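Local coordinates for protein GCN5-related N-acetyltransferase (Streptococcus suis, PDB 3G3S) that probably transfers an acetyl group from acetyl-coenzyme A to an amine of an unidentified acceptor, at residues Phe124-Ile129 / Leu161-Leu166; Trp16-Ile21 / Gly184-Val189; Arg7-Leu12 / Gln41-Leu46. All blocks are in the same frame, centred on the assembly; numbering follows the deposited sequence.

Contact 1: residues Phe124-Ile129 / Leu161-Leu166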
ATOM      1  N   PHE A 124       7.167  38.141   9.024  1.00 46.43           N
ATOM      2  CA  PHE A 124       7.366  36.837   8.411  1.00 43.62           C
ATOM      3  C   PHE A 124       6.181  36.474   7.523  1.00 42.55           C
ATOM      4  O   PHE A 124       5.057  36.926   7.732  1.00 45.03           O
ATOM      5  CB  PHE A 124       7.598  35.805   9.502  1.00 42.47           C
ATOM      6  CG  PHE A 124       8.813  36.087  10.313  1.00 39.24           C
ATOM      7  CD1 PHE A 124      10.035  35.582   9.942  1.00 31.33           C
ATOM      8  CD2 PHE A 124       8.750  36.909  11.411  1.00 47.50           C
ATOM      9  CE1 PHE A 124      11.169  35.866  10.665  1.00 40.06           C
ATOM     10  CE2 PHE A 124       9.894  37.189  12.148  1.00 45.52           C
ATOM     11  CZ  PHE A 124      11.098  36.659  11.774  1.00 44.10           C
ATOM     12  N   ASP A 125       6.469  35.692   6.496  1.00 38.91           N
ATOM     13  CA  ASP A 125       5.488  35.241   5.549  1.00 37.93           C
ATOM     14  C   ASP A 125       5.598  33.736   5.492  1.00 35.03           C
ATOM     15  O   ASP A 125       6.667  33.215   5.161  1.00 34.68           O
ATOM     16  CB  ASP A 125       5.765  35.809   4.153  1.00 40.56           C
ATOM     17  CG  ASP A 125       5.091  37.151   3.913  1.00 45.01           C
ATOM     18  OD1 ASP A 125       3.865  37.165   3.671  1.00 50.44           O
ATOM     19  OD2 ASP A 125       5.795  38.179   3.910  1.00 45.27           O
HETATM   20  N   MSE A 126       4.508  33.049   5.804  1.00 33.78           N
HETATM   21  CA  MSE A 126       4.470  31.602   5.747  1.00 33.33           C
HETATM   22  C   MSE A 126       3.787  31.196   4.472  1.00 33.97           C
HETATM   23  O   MSE A 126       2.758  31.746   4.136  1.00 35.54           O
HETATM   24  CB  MSE A 126       3.750  30.991   6.922  1.00 33.32           C
HETATM   25  CG  MSE A 126       3.783  29.463   6.836  1.00 28.40           C
HETATM   26 SE   MSE A 126       4.055  28.822   8.482  0.75 34.96          SE
HETATM   27  CE  MSE A 126       2.448  29.577   9.435  1.00 25.45           C
ATOM     28  N   LYS A 127       4.357  30.205   3.793  1.00 31.30           N
ATOM     29  CA  LYS A 127       3.880  29.773   2.508  1.00 34.04           C
ATOM     30  C   LYS A 127       4.039  28.285   2.326  1.00 31.53           C
ATOM     31  O   LYS A 127       5.008  27.727   2.818  1.00 30.59           O
ATOM     32  CB  LYS A 127       4.750  30.424   1.424  1.00 36.05           C
ATOM     33  CG  LYS A 127       4.570  31.908   1.209  1.00 43.56           C
ATOM     34  CD  LYS A 127       5.425  32.388   0.025  1.00 51.20           C
ATOM     35  CE  LYS A 127       4.714  33.498  -0.739  1.00 53.38           C
ATOM     36  NZ  LYS A 127       5.521  34.092  -1.833  1.00 49.24           N
ATOM     37  N   LEU A 128       3.120  27.646   1.598  1.00 30.99           N
ATOM     38  CA  LEU A 128       3.295  26.243   1.250  1.00 31.01           C
ATOM     39  C   LEU A 128       4.391  26.176   0.220  1.00 30.02           C
ATOM     40  O   LEU A 128       4.530  27.097  -0.579  1.00 30.72           O
ATOM     41  CB  LEU A 128       2.045  25.635   0.632  1.00 33.26           C
ATOM     42  CG  LEU A 128       0.922  25.340   1.602  1.00 38.43           C
ATOM     43  CD1 LEU A 128      -0.289  25.013   0.760  1.00 45.82           C
ATOM     44  CD2 LEU A 128       1.316  24.194   2.577  1.00 37.98           C
ATOM     45  N   ILE A 129       5.164  25.086   0.247  1.00 27.95           N
ATOM     46  CA  ILE A 129       6.245  24.882  -0.694  1.00 26.88           C
ATOM     47  C   ILE A 129       5.641  24.557  -2.036  1.00 27.71           C
ATOM     48  O   ILE A 129       4.828  23.648  -2.133  1.00 26.71           O
ATOM     49  CB  ILE A 129       7.185  23.729  -0.260  1.00 26.82           C
ATOM     50  CG1 ILE A 129       7.931  24.091   1.032  1.00 23.78           C
ATOM     51  CG2 ILE A 129       8.181  23.404  -1.366  1.00 22.12           C
ATOM     52  CD1 ILE A 129       8.612  22.879   1.731  1.00 20.89           C
ATOM     53  N   LEU A 161       4.596  17.256   1.091  1.00 29.29           N
ATOM     54  CA  LEU A 161       3.851  18.396   1.569  1.00 29.09           C
ATOM     55  C   LEU A 161       4.777  19.176   2.507  1.00 28.26           C
ATOM     56  O   LEU A 161       5.490  18.585   3.346  1.00 27.03           O
ATOM     57  CB  LEU A 161       2.603  17.928   2.325  1.00 30.35           C
ATOM     58  CG  LEU A 161       1.697  19.037   2.880  1.00 34.37           C
ATOM     59  CD1 LEU A 161       1.114  19.823   1.716  1.00 42.11           C
ATOM     60  CD2 LEU A 161       0.612  18.464   3.764  1.00 28.44           C
ATOM     61  N   GLY A 162       4.772  20.497   2.370  1.00 27.36           N
ATOM     62  CA  GLY A 162       5.581  21.310   3.248  1.00 28.66           C
ATOM     63  C   GLY A 162       5.293  22.780   3.180  1.00 28.78           C
ATOM     64  O   GLY A 162       4.610  23.260   2.272  1.00 25.95           O
ATOM     65  N   CYS A 163       5.802  23.491   4.173  1.00 29.54           N
ATOM     66  CA  CYS A 163       5.690  24.932   4.195  1.00 28.96           C
ATOM     67  C   CYS A 163       6.940  25.587   4.810  1.00 26.65           C
ATOM     68  O   CYS A 163       7.673  24.983   5.600  1.00 24.61           O
ATOM     69  CB  CYS A 163       4.417  25.360   4.901  1.00 30.83           C
ATOM     70  SG  CYS A 163       4.435  25.092   6.573  1.00 38.55           S
ATOM     71  N   VAL A 164       7.156  26.833   4.407  1.00 26.68           N
ATOM     72  CA  VAL A 164       8.312  27.614   4.773  1.00 25.18           C
ATOM     73  C   VAL A 164       7.940  28.998   5.261  1.00 25.41           C
ATOM     74  O   VAL A 164       6.869  29.496   4.953  1.00 24.73           O
ATOM     75  CB  VAL A 164       9.260  27.768   3.559  1.00 29.26           C
ATOM     76  CG1 VAL A 164       9.816  26.441   3.205  1.00 18.57           C
ATOM     77  CG2 VAL A 164       8.539  28.363   2.366  1.00 27.51           C
ATOM     78  N   ILE A 165       8.840  29.577   6.035  1.00 25.26           N
ATOM     79  CA  ILE A 165       8.699  30.927   6.551  1.00 26.35           C
ATOM     80  C   ILE A 165       9.766  31.772   5.840  1.00 27.42           C
ATOM     81  O   ILE A 165      10.929  31.362   5.725  1.00 25.12           O
ATOM     82  CB  ILE A 165       8.826  30.974   8.078  1.00 25.98           C
ATOM     83  CG1 ILE A 165       7.521  30.504   8.730  1.00 28.61           C
ATOM     84  CG2 ILE A 165       9.135  32.404   8.552  1.00 26.54           C
ATOM     85  CD1 ILE A 165       7.647  30.197  10.218  1.00 32.28           C
ATOM     86  N   LEU A 166       9.352  32.909   5.303  1.00 26.38           N
ATOM     87  CA  LEU A 166      10.260  33.810   4.628  1.00 28.67           C
ATOM     88  C   LEU A 166      10.451  35.091   5.428  1.00 31.15           C
ATOM     89  O   LEU A 166       9.550  35.540   6.125  1.00 27.53           O
ATOM     90  CB  LEU A 166       9.730  34.178   3.243  1.00 30.76           C
ATOM     91  CG  LEU A 166       9.834  33.261   2.025  1.00 29.77           C
ATOM     92  CD1 LEU A 166       9.372  31.871   2.343  1.00 39.61           C
ATOM     93  CD2 LEU A 166       9.006  33.871   0.926  1.00 35.42           C
TER
HETATM   94  O   HOH W   1       3.960  21.607  -0.472  1.00 25.05           O
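D125 and K127 pair antiparallel with L166 and V164, the N-to-C directions of strands 125-128 and 162-166 lying 157° apart. This is the edge of the GNAT sheet. In family terms the two are probably the first and second core strands, joined by a helical connection rather than a tight hairpin. L166 N donates to D125 O (2.7 Å) and V164 N to K127 O (2.8 Å), each bond being returned by the opposite amide. A fifth bond, I129 N to G162 O, measures 2.8 Å although its donor stands 41° out of the carbonyl plane.

Side chains then sort by face. On one, M126, a selenomethionine, has CG anti to the backbone N (chi1 -178°) and a chain bent at chi2 and chi3, which brings its selenium to 3.9 Å from I165 CG1 and near the sulfur of C163. Residues of helix 200-214 and L120 add to this layer. F124 brings ring atom CD1 obliquely to 3.6 Å from I165 CG2. On the opposite face, the aliphatic part of K127 crosses L166 at about a right angle, CD to CD2 4.0 Å, while L133 of helix 131-139 packs against K127 and V164. I129 closes the pairing: its CG1 meets V164 CG1 at 3.7 Å, and its CD1 comes over the bare main chain of G162, 3.7 Å from CA.

Contact 2: residues Trp16-Ile21 / Gly184-Val189. With EDO (1,2-ethanediol), chain F.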
ATOM      1  N   TRP A  16       7.191  -2.229  14.327  1.00 26.70           N
ATOM      2  CA  TRP A  16       8.206  -1.189  14.515  1.00 23.38           C
ATOM      3  C   TRP A  16       7.580   0.027  13.911  1.00 22.85           C
ATOM      4  O   TRP A  16       7.600   0.198  12.715  1.00 21.94           O
ATOM      5  CB  TRP A  16       9.510  -1.597  13.805  1.00 22.71           C
ATOM      6  CG  TRP A  16      10.697  -0.810  14.165  1.00 21.18           C
ATOM      7  CD1 TRP A  16      10.756   0.386  14.841  1.00 17.00           C
ATOM      8  CD2 TRP A  16      12.052  -1.107  13.757  1.00 11.90           C
ATOM      9  NE1 TRP A  16      12.060   0.823  14.923  1.00 19.63           N
ATOM     10  CE2 TRP A  16      12.874  -0.055  14.243  1.00 18.97           C
ATOM     11  CE3 TRP A  16      12.628  -2.133  13.024  1.00 26.72           C
ATOM     12  CZ2 TRP A  16      14.234  -0.033  14.055  1.00 22.87           C
ATOM     13  CZ3 TRP A  16      13.953  -2.097  12.827  1.00 12.15           C
ATOM     14  CH2 TRP A  16      14.762  -1.071  13.327  1.00 14.43           C
ATOM     15  N   PRO A  17       6.962   0.888  14.748  1.00 20.17           N
ATOM     16  CA  PRO A  17       6.205   1.997  14.213  1.00 20.87           C
ATOM     17  C   PRO A  17       7.015   3.244  13.759  1.00 23.12           C
ATOM     18  O   PRO A  17       6.749   4.360  14.206  1.00 24.24           O
ATOM     19  CB  PRO A  17       5.259   2.332  15.397  1.00 19.91           C
ATOM     20  CG  PRO A  17       6.095   2.135  16.588  1.00 20.66           C
ATOM     21  CD  PRO A  17       6.988   0.896  16.217  1.00 22.55           C
ATOM     22  N   GLU A  18       8.006   3.047  12.885  1.00 19.86           N
ATOM     23  CA  GLU A  18       8.726   4.144  12.275  1.00 21.28           C
ATOM     24  C   GLU A  18       8.226   4.271  10.840  1.00 21.51           C
ATOM     25  O   GLU A  18       8.371   3.350  10.044  1.00 18.18           O
ATOM     26  CB  GLU A  18      10.225   3.905  12.328  1.00 24.40           C
ATOM     27  CG  GLU A  18      10.800   4.088  13.710  1.00 22.57           C
ATOM     28  CD  GLU A  18      10.913   5.535  14.150  1.00 12.69           C
ATOM     29  OE1 GLU A  18      10.529   6.451  13.399  1.00 24.07           O
ATOM     30  OE2 GLU A  18      11.486   5.744  15.251  1.00 15.18           O
ATOM     31  N   THR A  19       7.677   5.434  10.485  1.00 19.74           N
ATOM     32  CA  THR A  19       6.993   5.542   9.199  1.00 19.93           C
ATOM     33  C   THR A  19       7.898   5.400   7.982  1.00 22.77           C
ATOM     34  O   THR A  19       7.427   5.037   6.932  1.00 25.22           O
ATOM     35  CB  THR A  19       6.107   6.815   9.080  1.00 22.15           C
ATOM     36  OG1 THR A  19       6.886   7.953   8.730  1.00 21.65           O
ATOM     37  CG2 THR A  19       5.284   7.049  10.395  1.00 20.10           C
ATOM     38  N   ILE A  20       9.190   5.669   8.126  1.00 23.13           N
ATOM     39  CA  ILE A  20      10.120   5.529   7.001  1.00 20.02           C
ATOM     40  C   ILE A  20      10.281   4.032   6.716  1.00 19.56           C
ATOM     41  O   ILE A  20      10.522   3.631   5.556  1.00 24.06           O
ATOM     42  CB  ILE A  20      11.455   6.211   7.303  1.00 21.51           C
ATOM     43  CG1 ILE A  20      11.291   7.734   7.315  1.00 20.85           C
ATOM     44  CG2 ILE A  20      12.582   5.768   6.272  1.00 15.04           C
ATOM     45  CD1 ILE A  20      12.375   8.481   8.052  1.00 18.54           C
ATOM     46  N   ILE A  21      10.204   3.197   7.751  1.00 18.05           N
ATOM     47  CA  ILE A  21      10.203   1.752   7.483  1.00 20.34           C
ATOM     48  C   ILE A  21       8.922   1.449   6.689  1.00 20.16           C
ATOM     49  O   ILE A  21       8.918   0.729   5.709  1.00 17.74           O
ATOM     50  CB  ILE A  21      10.269   0.859   8.752  1.00 22.77           C
ATOM     51  CG1 ILE A  21      11.477   1.181   9.634  1.00 19.97           C
ATOM     52  CG2 ILE A  21      10.264  -0.663   8.336  1.00 19.56           C
ATOM     53  CD1 ILE A  21      11.439   0.483  10.998  1.00 18.78           C
ATOM     54  N   GLY A 184       0.263   9.154   5.537  1.00 23.13           N
ATOM     55  CA  GLY A 184       0.845  10.281   6.236  1.00 23.86           C
ATOM     56  C   GLY A 184       2.206  10.657   5.751  1.00 24.09           C
ATOM     57  O   GLY A 184       2.602  10.242   4.667  1.00 23.59           O
ATOM     58  N   ILE A 185       2.890  11.469   6.559  1.00 24.07           N
ATOM     59  CA  ILE A 185       4.258  11.926   6.283  1.00 24.10           C
ATOM     60  C   ILE A 185       5.116  11.877   7.568  1.00 24.15           C
ATOM     61  O   ILE A 185       4.600  11.767   8.685  1.00 23.53           O
ATOM     62  CB  ILE A 185       4.331  13.366   5.699  1.00 21.71           C
ATOM     63  CG1 ILE A 185       3.772  14.390   6.715  1.00 23.97           C
ATOM     64  CG2 ILE A 185       3.622  13.441   4.351  1.00 18.58           C
ATOM     65  CD1 ILE A 185       4.077  15.857   6.409  1.00 30.10           C
ATOM     66  N   GLU A 186       6.425  11.942   7.369  1.00 24.22           N
ATOM     67  CA  GLU A 186       7.396  11.997   8.448  1.00 24.43           C
ATOM     68  C   GLU A 186       7.947  13.403   8.400  1.00 23.95           C
ATOM     69  O   GLU A 186       8.491  13.831   7.372  1.00 24.70           O
ATOM     70  CB  GLU A 186       8.500  10.973   8.232  1.00 23.41           C
ATOM     71  CG  GLU A 186       9.424  10.832   9.405  1.00 26.31           C
ATOM     72  CD  GLU A 186       8.781  10.110  10.566  1.00 26.02           C
ATOM     73  OE1 GLU A 186       8.741   8.855  10.572  1.00 20.81           O
ATOM     74  OE2 GLU A 186       8.347  10.807  11.484  1.00 24.42           O
ATOM     75  N   ILE A 187       7.788  14.147   9.499  1.00 21.51           N
ATOM     76  CA  ILE A 187       8.131  15.541   9.502  1.00 19.34           C
ATOM     77  C   ILE A 187       9.605  15.846   9.699  1.00 23.80           C
ATOM     78  O   ILE A 187      10.320  15.170  10.430  1.00 22.18           O
ATOM     79  CB  ILE A 187       7.304  16.319  10.599  1.00 21.58           C
ATOM     80  CG1 ILE A 187       5.853  16.279  10.238  1.00 20.61           C
ATOM     81  CG2 ILE A 187       7.834  17.777  10.760  1.00 18.73           C
ATOM     82  CD1 ILE A 187       4.950  17.087  11.219  1.00 15.95           C
ATOM     83  N   GLU A 188      10.032  16.865   8.965  1.00 25.93           N
ATOM     84  CA  GLU A 188      11.356  17.437   9.037  1.00 27.34           C
ATOM     85  C   GLU A 188      11.093  18.896   9.320  1.00 25.82           C
ATOM     86  O   GLU A 188      10.342  19.512   8.574  1.00 24.07           O
ATOM     87  CB  GLU A 188      12.026  17.341   7.686  1.00 28.41           C
ATOM     88  CG  GLU A 188      13.314  18.138   7.513  1.00 36.57           C
ATOM     89  CD  GLU A 188      14.516  17.570   8.256  1.00 33.38           C
ATOM     90  OE1 GLU A 188      14.478  16.441   8.769  1.00 34.01           O
ATOM     91  OE2 GLU A 188      15.529  18.283   8.296  1.00 38.49           O
ATOM     92  N   VAL A 189      11.718  19.426  10.365  1.00 25.96           N
ATOM     93  CA  VAL A 189      11.643  20.833  10.682  1.00 27.73           C
ATOM     94  C   VAL A 189      13.070  21.373  10.733  1.00 28.93           C
ATOM     95  O   VAL A 189      13.971  20.739  11.326  1.00 25.36           O
ATOM     96  CB  VAL A 189      10.944  21.087  12.028  1.00 30.07           C
ATOM     97  CG1 VAL A 189      10.865  22.561  12.282  1.00 31.51           C
ATOM     98  CG2 VAL A 189       9.548  20.473  12.033  1.00 25.49           C
TER
HETATM   99  C1  EDO F 252      13.398  12.913   9.424  1.00 42.39           C
HETATM  100  O1  EDO F 252      13.827  14.066  10.157  1.00 53.44           O
HETATM  101  C2  EDO F 252      13.070  11.757  10.357  1.00 33.78           C
HETATM  102  O2  EDO F 252      12.757  12.243  11.668  1.00 29.51           O
HETATM  103  O   HOH W   2      10.484   7.087  10.554  1.00 16.59           O
HETATM  104  O   HOH W   3       7.920   7.733  12.752  1.00 29.85           O
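E186 OE1 is gripped by the hydroxyl of T19 and approached by two waters, where the start of helix 19-26 faces a central strand of the GNAT sheet. T19 OG1 donates to it over 2.8 Å, coming from above the carboxylate plane (63° out of it). Water 2 lies a short 2.5 Å and water 3 2.6 Å from the same E186 OE1, and both also lie near E18 OE1; with more acceptors in reach than protons, the hydrogen positions are not settled.

The principle illustrated is the use of a helix N-terminus to hold solvent. E18 is the N-cap residue, and the first amides of the helix donate to the waters: I20 N to water 2 (3.1 Å), T19 N to water 3 (3.2 Å). The two acids come no closer than 4.1 Å, between E18 OE1 and E186 OE1, with the carboxylate planes 54° apart and both waters within reach of each acid.

E186 leaves its strand extended (chi1 -171°) toward the helix, before the chain bends at chi2. Its other oxygen, OE2, is hydrogen-bonded to S220 on the next strand, which gives the carboxylate a second grip. I20 supplies the apolar side, its CD1 4.0 Å from E186 CG. Further along the strand a 1,2-ethanediol, probably from the crystallisation liquor and also bonded to R99, places its O1 2.8 Å from E188 OE1, the proton between them not being settled.

Contact 3: residues Arg7-Leu12 / Gln41-Leu46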
ATOM      1  N   ARG A   7       6.877 -10.236   1.792  1.00 20.52           N
ATOM      2  CA  ARG A   7       6.087 -10.433   3.020  1.00 24.24           C
ATOM      3  C   ARG A   7       6.931 -11.023   4.144  1.00 23.52           C
ATOM      4  O   ARG A   7       6.788 -10.650   5.304  1.00 21.97           O
ATOM      5  CB  ARG A   7       4.834 -11.296   2.777  1.00 22.01           C
ATOM      6  CG  ARG A   7       3.795 -10.605   1.983  1.00 22.09           C
ATOM      7  CD  ARG A   7       2.466 -11.376   1.918  1.00 28.68           C
ATOM      8  NE  ARG A   7       2.454 -12.544   1.015  1.00 30.55           N
ATOM      9  CZ  ARG A   7       2.253 -12.487  -0.303  1.00 20.19           C
ATOM     10  NH1 ARG A   7       2.108 -11.323  -0.926  1.00 34.10           N
ATOM     11  NH2 ARG A   7       2.233 -13.603  -1.015  1.00 28.74           N
ATOM     12  N   ARG A   8       7.818 -11.944   3.798  1.00 23.62           N
ATOM     13  CA  ARG A   8       8.719 -12.532   4.767  1.00 26.29           C
ATOM     14  C   ARG A   8       9.676 -11.468   5.346  1.00 25.52           C
ATOM     15  O   ARG A   8       9.896 -11.388   6.562  1.00 23.87           O
ATOM     16  CB  ARG A   8       9.523 -13.666   4.115  1.00 28.47           C
ATOM     17  CG  ARG A   8       8.679 -14.860   3.669  1.00 35.47           C
ATOM     18  N   VAL A   9      10.220 -10.636   4.462  1.00 26.55           N
ATOM     19  CA  VAL A   9      11.120  -9.566   4.843  1.00 25.13           C
ATOM     20  C   VAL A   9      10.397  -8.582   5.743  1.00 26.01           C
ATOM     21  O   VAL A   9      10.937  -8.136   6.757  1.00 28.48           O
ATOM     22  CB  VAL A   9      11.688  -8.824   3.617  1.00 27.59           C
ATOM     23  CG1 VAL A   9      12.601  -7.725   4.068  1.00 28.74           C
ATOM     24  CG2 VAL A   9      12.457  -9.787   2.743  1.00 23.96           C
ATOM     25  N   ALA A  10       9.153  -8.283   5.419  1.00 25.43           N
ATOM     26  CA  ALA A  10       8.423  -7.335   6.236  1.00 24.77           C
ATOM     27  C   ALA A  10       8.278  -7.868   7.656  1.00 25.80           C
ATOM     28  O   ALA A  10       8.309  -7.084   8.608  1.00 26.05           O
ATOM     29  CB  ALA A  10       7.082  -7.075   5.634  1.00 24.39           C
ATOM     30  N   ARG A  11       8.126  -9.190   7.812  1.00 25.42           N
ATOM     31  CA  ARG A  11       7.955  -9.767   9.154  1.00 25.96           C
ATOM     32  C   ARG A  11       9.162  -9.579  10.057  1.00 24.04           C
ATOM     33  O   ARG A  11       9.023  -9.510  11.279  1.00 21.77           O
ATOM     34  CB  ARG A  11       7.555 -11.251   9.107  1.00 25.98           C
ATOM     35  CG  ARG A  11       6.082 -11.443   8.713  1.00 25.95           C
ATOM     36  CD  ARG A  11       5.617 -12.860   8.820  1.00 31.79           C
ATOM     37  NE  ARG A  11       6.061 -13.667   7.691  1.00 40.66           N
ATOM     38  CZ  ARG A  11       5.374 -13.856   6.562  1.00 41.57           C
ATOM     39  NH1 ARG A  11       4.191 -13.283   6.349  1.00 44.93           N
ATOM     40  NH2 ARG A  11       5.900 -14.626   5.618  1.00 50.68           N
ATOM     41  N   LEU A  12      10.346  -9.504   9.459  1.00 23.49           N
ATOM     42  CA  LEU A  12      11.564  -9.255  10.193  1.00 23.45           C
ATOM     43  C   LEU A  12      11.550  -7.959  10.976  1.00 25.60           C
ATOM     44  O   LEU A  12      12.184  -7.888  12.049  1.00 23.11           O
ATOM     45  CB  LEU A  12      12.746  -9.207   9.229  1.00 23.55           C
ATOM     46  CG  LEU A  12      13.083 -10.504   8.523  1.00 24.73           C
ATOM     47  CD1 LEU A  12      14.161 -10.265   7.494  1.00 22.33           C
ATOM     48  CD2 LEU A  12      13.528 -11.551   9.526  1.00 20.34           C
ATOM     49  N   GLN A  41      17.025 -13.451   6.717  1.00 29.31           N
ATOM     50  CA  GLN A  41      17.097 -13.416   8.175  1.00 27.18           C
ATOM     51  C   GLN A  41      17.496 -12.026   8.704  1.00 23.46           C
ATOM     52  O   GLN A  41      17.401 -11.763   9.891  1.00 23.14           O
ATOM     53  CB  GLN A  41      18.144 -14.384   8.687  1.00 30.28           C
ATOM     54  CG  GLN A  41      18.026 -15.854   8.339  1.00 37.17           C
ATOM     55  CD  GLN A  41      19.184 -16.646   8.993  1.00 49.22           C
ATOM     56  OE1 GLN A  41      19.295 -16.693  10.226  1.00 51.93           O
ATOM     57  NE2 GLN A  41      20.058 -17.241   8.167  1.00 46.83           N
ATOM     58  N   SER A  42      17.990 -11.180   7.812  1.00 22.47           N
ATOM     59  CA  SER A  42      18.489  -9.863   8.115  1.00 23.71           C
ATOM     60  C   SER A  42      17.999  -8.924   7.022  1.00 22.53           C
ATOM     61  O   SER A  42      17.973  -9.286   5.877  1.00 24.17           O
ATOM     62  CB  SER A  42      20.026  -9.894   8.186  1.00 22.26           C
ATOM     63  OG  SER A  42      20.471 -10.855   9.150  1.00 21.66           O
ATOM     64  N   ALA A  43      17.578  -7.721   7.388  1.00 20.20           N
ATOM     65  CA  ALA A  43      17.102  -6.767   6.416  1.00 22.05           C
ATOM     66  C   ALA A  43      17.458  -5.309   6.773  1.00 20.68           C
ATOM     67  O   ALA A  43      17.734  -4.952   7.921  1.00 23.05           O
ATOM     68  CB  ALA A  43      15.569  -6.919   6.214  1.00 21.58           C
ATOM     69  N   LEU A  44      17.429  -4.489   5.734  1.00 21.81           N
ATOM     70  CA  LEU A  44      17.758  -3.082   5.770  1.00 20.52           C
ATOM     71  C   LEU A  44      16.705  -2.311   4.996  1.00 20.58           C
ATOM     72  O   LEU A  44      16.430  -2.600   3.838  1.00 20.55           O
ATOM     73  CB  LEU A  44      19.118  -2.821   5.105  1.00 19.97           C
ATOM     74  CG  LEU A  44      19.520  -1.367   4.833  1.00 16.60           C
ATOM     75  CD1 LEU A  44      19.775  -0.564   6.124  1.00 14.66           C
ATOM     76  CD2 LEU A  44      20.775  -1.345   3.943  1.00 22.43           C
ATOM     77  N   ALA A  45      16.038  -1.388   5.681  1.00 20.20           N
ATOM     78  CA  ALA A  45      15.166  -0.457   5.025  1.00 18.99           C
ATOM     79  C   ALA A  45      16.031   0.807   4.851  1.00 19.00           C
ATOM     80  O   ALA A  45      16.425   1.473   5.830  1.00 19.55           O
ATOM     81  CB  ALA A  45      13.896  -0.195   5.872  1.00 19.21           C
ATOM     82  N   LEU A  46      16.335   1.143   3.604  1.00 20.89           N
ATOM     83  CA  LEU A  46      17.209   2.266   3.285  1.00 22.09           C
ATOM     84  C   LEU A  46      16.445   3.321   2.536  1.00 22.77           C
ATOM     85  O   LEU A  46      15.863   3.056   1.484  1.00 23.09           O
ATOM     86  CB  LEU A  46      18.384   1.760   2.447  1.00 21.86           C
ATOM     87  CG  LEU A  46      19.434   2.767   1.997  1.00 26.06           C
ATOM     88  CD1 LEU A  46      20.175   3.345   3.172  1.00 24.57           C
ATOM     89  CD2 LEU A  46      20.407   2.092   0.975  1.00 21.67           C
TER
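A43 CB faces two branched side chains of the helix, 3.8 Å from V9 CG1 and 3.8 Å from L12 CD1. L12 straddles the start of the strand: CD1 also comes 3.9 Å from S42 N, while CD2 lies 3.9 Å from Q41 O, giving one methyl to the side chain of A43 and the other to the preceding backbone. A chi1 of 180° turns V9 CG1 away from its own N, toward the alanine. Consistent with the small methyl of A43, the V9 CA and A43 CA atoms are 6.8 Å apart.

A second shell fixes both partners. D35 OD1 accepts from the backbone amides of Q41 and S42, and S42 OG is bonded to Q59 O, so the strand is held on both flanks. V9 also packs on I32 and V34 of strand 31-34 and touches M2 of the second subunit. Two residues before V9, R7 is salt-bridged to E4 and donates to G27 O and G30 O of that second subunit, placing this helix at the dimer interface.

Helix segment 7-12 crosses strand segment 42-46 almost perpendicularly, at 86° with the axes 8.3 Å apart. Helix 2-13 thus covers the A43 face of strand 42-48, while helix 62-68 packs on the S42, L44 and L46 side chains of the reverse face.

Overall arrangement
One long mixed sheet carries all three contacts, a worked case of distant segments organised by a shared scaffold. Contact 3 lies towards one end, at strand 42-48, and contact 1 at the outermost strand of the other; their centres are about 37 Å apart, on opposite sides of the chain centre. Contact 2 stands between, its centre about 21 Å from that of contact 1 and about 17 Å from that of contact 3, whose helix 2-13 precedes helix 19-26. Strand 184-191 runs towards helix 200-214; in GNAT enzymes that turn usually binds the coenzyme A pyrophosphate. F124 of contact 1 packs on Y195 and L200 there, while contact 2 holds the strand leading into it.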